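PDB 6LZI: DNA mismatch repair protein MutL from Aquifex aeolicus, which binds and probably hydrolyses ATP through its N-terminal GHKL-type domain as part of DNA mismatch repair. Local coordinates for residues K44-G55 with V133-L142. Sequence-based numbering, arbitrary orientation.
Sequences KRLIRVKDNGTG and VGTEVEVRDL. With ADP (adenosine-5'-diphosphate), chain H.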
loop_
_atom_site.group_PDB
_atom_site.type_symbol
_atom_site.label_atom_id
_atom_site.label_comp_id
_atom_site.label_asym_id
_atom_site.label_seq_id
_atom_site.Cartn_x
_atom_site.Cartn_y
_atom_site.Cartn_z
ATOM N N LYS A 44 -4.567 -16.157 -2.031
ATOM C CA LYS A 44 -4.615 -16.693 -0.679
ATOM C C LYS A 44 -6.013 -17.046 -0.274
ATOM O O LYS A 44 -6.849 -17.480 -1.084
ATOM C CB LYS A 44 -4.061 -15.685 0.304
ATOM C CG LYS A 44 -4.697 -14.306 0.100
ATOM C CD LYS A 44 -3.993 -13.307 1.106
ATOM C CE LYS A 44 -2.835 -13.936 1.962
ATOM N NZ LYS A 44 -1.478 -13.867 1.125
ATOM N N ARG A 45 -6.265 -16.881 1.030
ATOM C CA ARG A 45 -7.584 -17.188 1.521
ATOM C C ARG A 45 -8.479 -15.970 1.712
ATOM O O ARG A 45 -9.669 -16.038 1.381
ATOM C CB ARG A 45 -7.471 -18.019 2.826
ATOM C CG ARG A 45 -8.762 -18.248 3.481
ATOM C CD ARG A 45 -8.705 -19.380 4.486
ATOM N NE ARG A 45 -10.051 -19.654 4.971
ATOM C CZ ARG A 45 -10.957 -20.344 4.279
ATOM N NH1 ARG A 45 -10.663 -20.863 3.080
ATOM N NH2 ARG A 45 -12.162 -20.505 4.784
ATOM N N LEU A 46 -7.965 -14.880 2.271
ATOM C CA LEU A 46 -8.713 -13.636 2.380
ATOM C C LEU A 46 -7.751 -12.476 2.300
ATOM O O LEU A 46 -6.732 -12.435 3.005
ATOM C CB LEU A 46 -9.484 -13.574 3.710
ATOM C CG LEU A 46 -10.119 -12.194 3.936
ATOM C CD1 LEU A 46 -11.328 -11.880 3.111
ATOM C CD2 LEU A 46 -10.308 -12.084 5.482
ATOM N N ILE A 47 -8.153 -11.485 1.521
ATOM C CA ILE A 47 -7.617 -10.145 1.545
ATOM C C ILE A 47 -8.781 -9.226 1.833
ATOM O O ILE A 47 -9.787 -9.248 1.085
ATOM C CB ILE A 47 -7.030 -9.802 0.139
ATOM C CG1 ILE A 47 -5.827 -10.717 -0.181
ATOM C CG2 ILE A 47 -6.526 -8.386 0.064
ATOM C CD1 ILE A 47 -5.719 -10.995 -1.666
ATOM N N ARG A 48 -8.652 -8.401 2.888
ATOM C CA ARG A 48 -9.671 -7.433 3.283
ATOM C C ARG A 48 -9.005 -6.070 3.436
ATOM O O ARG A 48 -7.924 -5.975 4.043
ATOM C CB ARG A 48 -10.337 -7.830 4.612
ATOM C CG ARG A 48 -11.384 -6.841 4.942
ATOM C CD ARG A 48 -12.184 -7.238 6.189
ATOM N NE ARG A 48 -11.291 -7.396 7.332
ATOM C CZ ARG A 48 -10.910 -6.405 8.121
ATOM N NH1 ARG A 48 -11.329 -5.144 7.899
ATOM N NH2 ARG A 48 -10.092 -6.678 9.127
ATOM N N VAL A 49 -9.608 -5.043 2.820
ATOM C CA VAL A 49 -9.122 -3.668 2.957
ATOM C C VAL A 49 -10.292 -2.793 3.315
ATOM O O VAL A 49 -11.270 -2.709 2.569
ATOM C CB VAL A 49 -8.438 -3.184 1.664
ATOM C CG1 VAL A 49 -7.930 -1.712 1.768
ATOM C CG2 VAL A 49 -7.250 -4.040 1.339
ATOM N N LYS A 50 -10.147 -2.099 4.416
ATOM C CA LYS A 50 -11.156 -1.270 5.003
ATOM C C LYS A 50 -10.566 0.128 5.013
ATOM O O LYS A 50 -9.409 0.309 5.418
ATOM C CB LYS A 50 -11.440 -1.692 6.399
ATOM C CG LYS A 50 -12.619 -0.869 7.050
ATOM C CD LYS A 50 -12.715 -1.476 8.439
ATOM C CE LYS A 50 -13.872 -0.873 9.244
ATOM N NZ LYS A 50 -13.412 0.481 9.595
ATOM N N ASP A 51 -11.397 1.094 4.669
ATOM C CA ASP A 51 -11.001 2.500 4.731
ATOM C C ASP A 51 -12.162 3.369 5.204
ATOM O O ASP A 51 -13.349 2.957 5.191
ATOM C CB ASP A 51 -10.469 2.983 3.339
ATOM C CG ASP A 51 -11.548 3.163 2.292
ATOM O OD1 ASP A 51 -12.580 3.886 2.542
ATOM O OD2 ASP A 51 -11.403 2.524 1.189
ATOM N N ASN A 52 -11.800 4.590 5.650
ATOM C CA ASN A 52 -12.753 5.583 6.109
ATOM C C ASN A 52 -12.820 6.758 5.129
ATOM O O ASN A 52 -13.006 7.899 5.547
ATOM C CB ASN A 52 -12.371 6.075 7.521
ATOM C CG ASN A 52 -11.049 6.863 7.514
ATOM O OD1 ASN A 52 -10.309 6.854 6.510
ATOM N ND2 ASN A 52 -10.764 7.603 8.603
ATOM N N GLY A 53 -12.671 6.471 3.851
ATOM C CA GLY A 53 -12.790 7.478 2.817
ATOM C C GLY A 53 -14.232 7.841 2.531
ATOM O O GLY A 53 -15.171 7.523 3.267
ATOM N N THR A 54 -14.411 8.468 1.388
ATOM C CA THR A 54 -15.702 9.070 1.098
ATOM C C THR A 54 -16.771 8.053 0.744
ATOM O O THR A 54 -17.939 8.421 0.634
ATOM C CB THR A 54 -15.555 10.053 -0.081
ATOM O OG1 THR A 54 -15.434 9.296 -1.291
ATOM C CG2 THR A 54 -14.319 10.814 0.075
ATOM N N GLY A 55 -16.382 6.797 0.479
ATOM C CA GLY A 55 -17.333 5.797 0.051
ATOM C C GLY A 55 -17.862 6.018 -1.369
ATOM O O GLY A 55 -17.364 6.830 -2.158
ATOM N N VAL A 133 -19.259 5.084 7.527
ATOM C CA VAL A 133 -18.873 5.685 6.251
ATOM C C VAL A 133 -17.524 5.155 5.801
ATOM O O VAL A 133 -16.569 5.012 6.593
ATOM C CB VAL A 133 -18.815 7.225 6.360
ATOM C CG1 VAL A 133 -18.249 7.777 5.032
ATOM C CG2 VAL A 133 -20.159 7.799 6.663
ATOM N N GLY A 134 -17.443 4.833 4.530
ATOM C CA GLY A 134 -16.208 4.344 3.920
ATOM C C GLY A 134 -16.469 3.036 3.149
ATOM O O GLY A 134 -17.593 2.740 2.747
ATOM N N THR A 135 -15.411 2.265 2.902
ATOM C CA THR A 135 -15.478 1.123 1.977
ATOM C C THR A 135 -14.690 -0.043 2.525
ATOM O O THR A 135 -13.633 0.147 3.123
ATOM C CB THR A 135 -14.892 1.533 0.592
ATOM O OG1 THR A 135 -15.644 2.638 0.079
ATOM C CG2 THR A 135 -14.945 0.410 -0.409
ATOM N N GLU A 136 -15.233 -1.249 2.379
ATOM C CA GLU A 136 -14.558 -2.464 2.797
ATOM C C GLU A 136 -14.664 -3.455 1.642
ATOM O O GLU A 136 -15.761 -3.694 1.143
ATOM C CB GLU A 136 -15.220 -3.015 4.079
ATOM C CG GLU A 136 -14.465 -4.238 4.555
ATOM C CD GLU A 136 -14.785 -4.460 6.026
ATOM O OE1 GLU A 136 -13.830 -4.517 6.806
ATOM O OE2 GLU A 136 -15.987 -4.352 6.320
ATOM N N VAL A 137 -13.532 -4.022 1.204
ATOM C CA VAL A 137 -13.514 -4.992 0.115
ATOM C C VAL A 137 -12.919 -6.278 0.678
ATOM O O VAL A 137 -11.895 -6.246 1.396
ATOM C CB VAL A 137 -12.673 -4.434 -1.063
ATOM C CG1 VAL A 137 -12.713 -5.426 -2.256
ATOM C CG2 VAL A 137 -13.270 -3.112 -1.462
ATOM N N GLU A 138 -13.587 -7.411 0.409
ATOM C CA GLU A 138 -13.113 -8.729 0.845
ATOM C C GLU A 138 -12.929 -9.550 -0.408
ATOM O O GLU A 138 -13.874 -9.721 -1.170
ATOM C CB GLU A 138 -14.132 -9.411 1.768
ATOM C CG GLU A 138 -14.268 -8.541 2.979
ATOM C CD GLU A 138 -15.149 -9.126 4.038
ATOM O OE1 GLU A 138 -15.538 -10.293 3.874
ATOM O OE2 GLU A 138 -15.439 -8.399 5.010
ATOM N N VAL A 139 -11.709 -10.044 -0.607
ATOM C CA VAL A 139 -11.359 -10.897 -1.746
ATOM C C VAL A 139 -10.966 -12.280 -1.211
ATOM O O VAL A 139 -9.991 -12.406 -0.449
ATOM C CB VAL A 139 -10.205 -10.244 -2.525
ATOM C CG1 VAL A 139 -9.796 -11.097 -3.678
ATOM C CG2 VAL A 139 -10.732 -8.845 -2.951
ATOM N N ARG A 140 -11.807 -13.277 -1.482
ATOM C CA ARG A 140 -11.591 -14.613 -0.947
ATOM C C ARG A 140 -11.240 -15.584 -2.049
ATOM O O ARG A 140 -11.774 -15.467 -3.147
ATOM C CB ARG A 140 -12.840 -15.137 -0.219
ATOM C CG ARG A 140 -13.035 -14.453 1.159
ATOM C CD ARG A 140 -14.201 -15.095 1.936
ATOM N NE ARG A 140 -14.122 -14.576 3.304
ATOM C CZ ARG A 140 -13.309 -15.062 4.255
ATOM N NH1 ARG A 140 -12.500 -16.102 4.019
ATOM N NH2 ARG A 140 -13.285 -14.495 5.445
ATOM N N ASP A 141 -10.443 -16.591 -1.673
ATOM C CA ASP A 141 -10.146 -17.749 -2.506
ATOM C C ASP A 141 -9.627 -17.329 -3.877
ATOM O O ASP A 141 -10.148 -17.747 -4.920
ATOM C CB ASP A 141 -11.381 -18.606 -2.655
ATOM C CG ASP A 141 -11.747 -19.290 -1.357
ATOM O OD1 ASP A 141 -10.949 -19.200 -0.387
ATOM O OD2 ASP A 141 -12.812 -19.934 -1.323
ATOM N N LEU A 142 -8.571 -16.515 -3.838
ATOM C CA LEU A 142 -8.086 -15.878 -5.055
ATOM C C LEU A 142 -7.679 -16.992 -5.993
ATOM O O LEU A 142 -7.078 -17.990 -5.553
ATOM C CB LEU A 142 -6.923 -14.947 -4.718
ATOM C CG LEU A 142 -6.212 -14.178 -5.849
ATOM C CD1 LEU A 142 -7.258 -13.223 -6.445
ATOM C CD2 LEU A 142 -4.960 -13.448 -5.351
HETATM P PB ADP H . -9.938 3.089 -10.997
HETATM O O1B ADP H . -9.561 3.226 -9.561
HETATM O O2B ADP H . -10.965 4.165 -11.438
HETATM O O3B ADP H . -8.729 3.100 -11.906
HETATM P PA ADP H . -11.060 0.667 -9.952
HETATM O O1A ADP H . -11.644 -0.553 -10.602
HETATM O O2A ADP H . -9.904 0.411 -9.046
HETATM O O3A ADP H . -10.664 1.681 -11.202
HETATM O "O5'" ADP H . -12.157 1.367 -8.994
HETATM C "C5'" ADP H . -13.267 1.821 -9.772
HETATM C "C4'" ADP H . -13.952 2.999 -9.086
HETATM O "O4'" ADP H . -14.555 2.550 -7.898
HETATM C "C3'" ADP H . -13.067 4.158 -8.676
HETATM O "O3'" ADP H . -12.996 5.122 -9.762
HETATM C "C2'" ADP H . -13.837 4.764 -7.519
HETATM O "O2'" ADP H . -14.853 5.597 -8.167
HETATM C "C1'" ADP H . -14.550 3.574 -6.923
HETATM N N9 ADP H . -13.854 3.023 -5.767
HETATM C C8 ADP H . -13.134 1.870 -5.695
HETATM N N7 ADP H . -12.656 1.671 -4.438
HETATM C C5 ADP H . -13.077 2.751 -3.730
HETATM C C6 ADP H . -12.898 3.149 -2.331
HETATM N N6 ADP H . -12.155 2.376 -1.492
HETATM N N1 ADP H . -13.474 4.319 -1.937
HETATM C C2 ADP H . -14.192 5.090 -2.855
HETATM N N3 ADP H . -14.412 4.773 -4.129
HETATM C C4 ADP H . -13.877 3.604 -4.577
HETATM O O HOH W 1 -14.162 4.788 0.603
HETATM O O HOH W 2 -14.965 2.564 7.214
#
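Ile47 and Val139, Val49 and Val137, and Asp51 and Thr135 form three successive hydrogen-bonded pairs between antiparallel strands 46-51 and 134-140, which lie side by side in the large mixed sheet of the Bergerat ATP-binding fold, their axes approaching to 4.6 Å. Alternation of side chains gives the pair two chemically distinct faces. One is apolar along most of its length, with Ile47, Val49, Val137 and Val139, and becomes polar at Asp51 and Thr135, where ADP sits; the isoleucine and Val49 pack against helix 16-29, while Val137 touches Phe101 and Leu103 of the next strand. On the other face charges interlock. Arg48 bends at chi3 (58°), and its NH1 meets Glu136 OE1 at 2.8 Å, nearly along the C-O axis but tilted from the guanidinium plane; the guanidinium and carboxylate planes stand 82° apart. Glu36 and Glu38 share the same arginine, whereas OE2 of Glu136 and OE2 of Glu138 both turn to Arg104, extending the charge network over four strands. Farther along, Leu46 CD1 sits over one face of the Arg140 guanidinium, toward its rim, and also touches Arg140 CG at 3.7 Å. At the nucleotide end Asp51, its CG set between backbone N and carbonyl carbon (chi1 73°), divides its carboxylate: OD2 accepts the adenine amino group, ADP N6, at 2.8 Å, and also bonds Ser27, while OD1 takes Gly53 N at 2.9 Å in an Asx turn. A water is held by Asp51 OD1, Gly55 N and Thr135 OG1, which also hydrogen-bonds the Ser105 hydroxyl; Thr135 CG2 lies 3.6 Å from ADP N6. In this complex turn, water and Ser27 hold the carboxylate with OD2 facing N6, an amino group that guanine lacks at this ring position, consistent with selection of adenine.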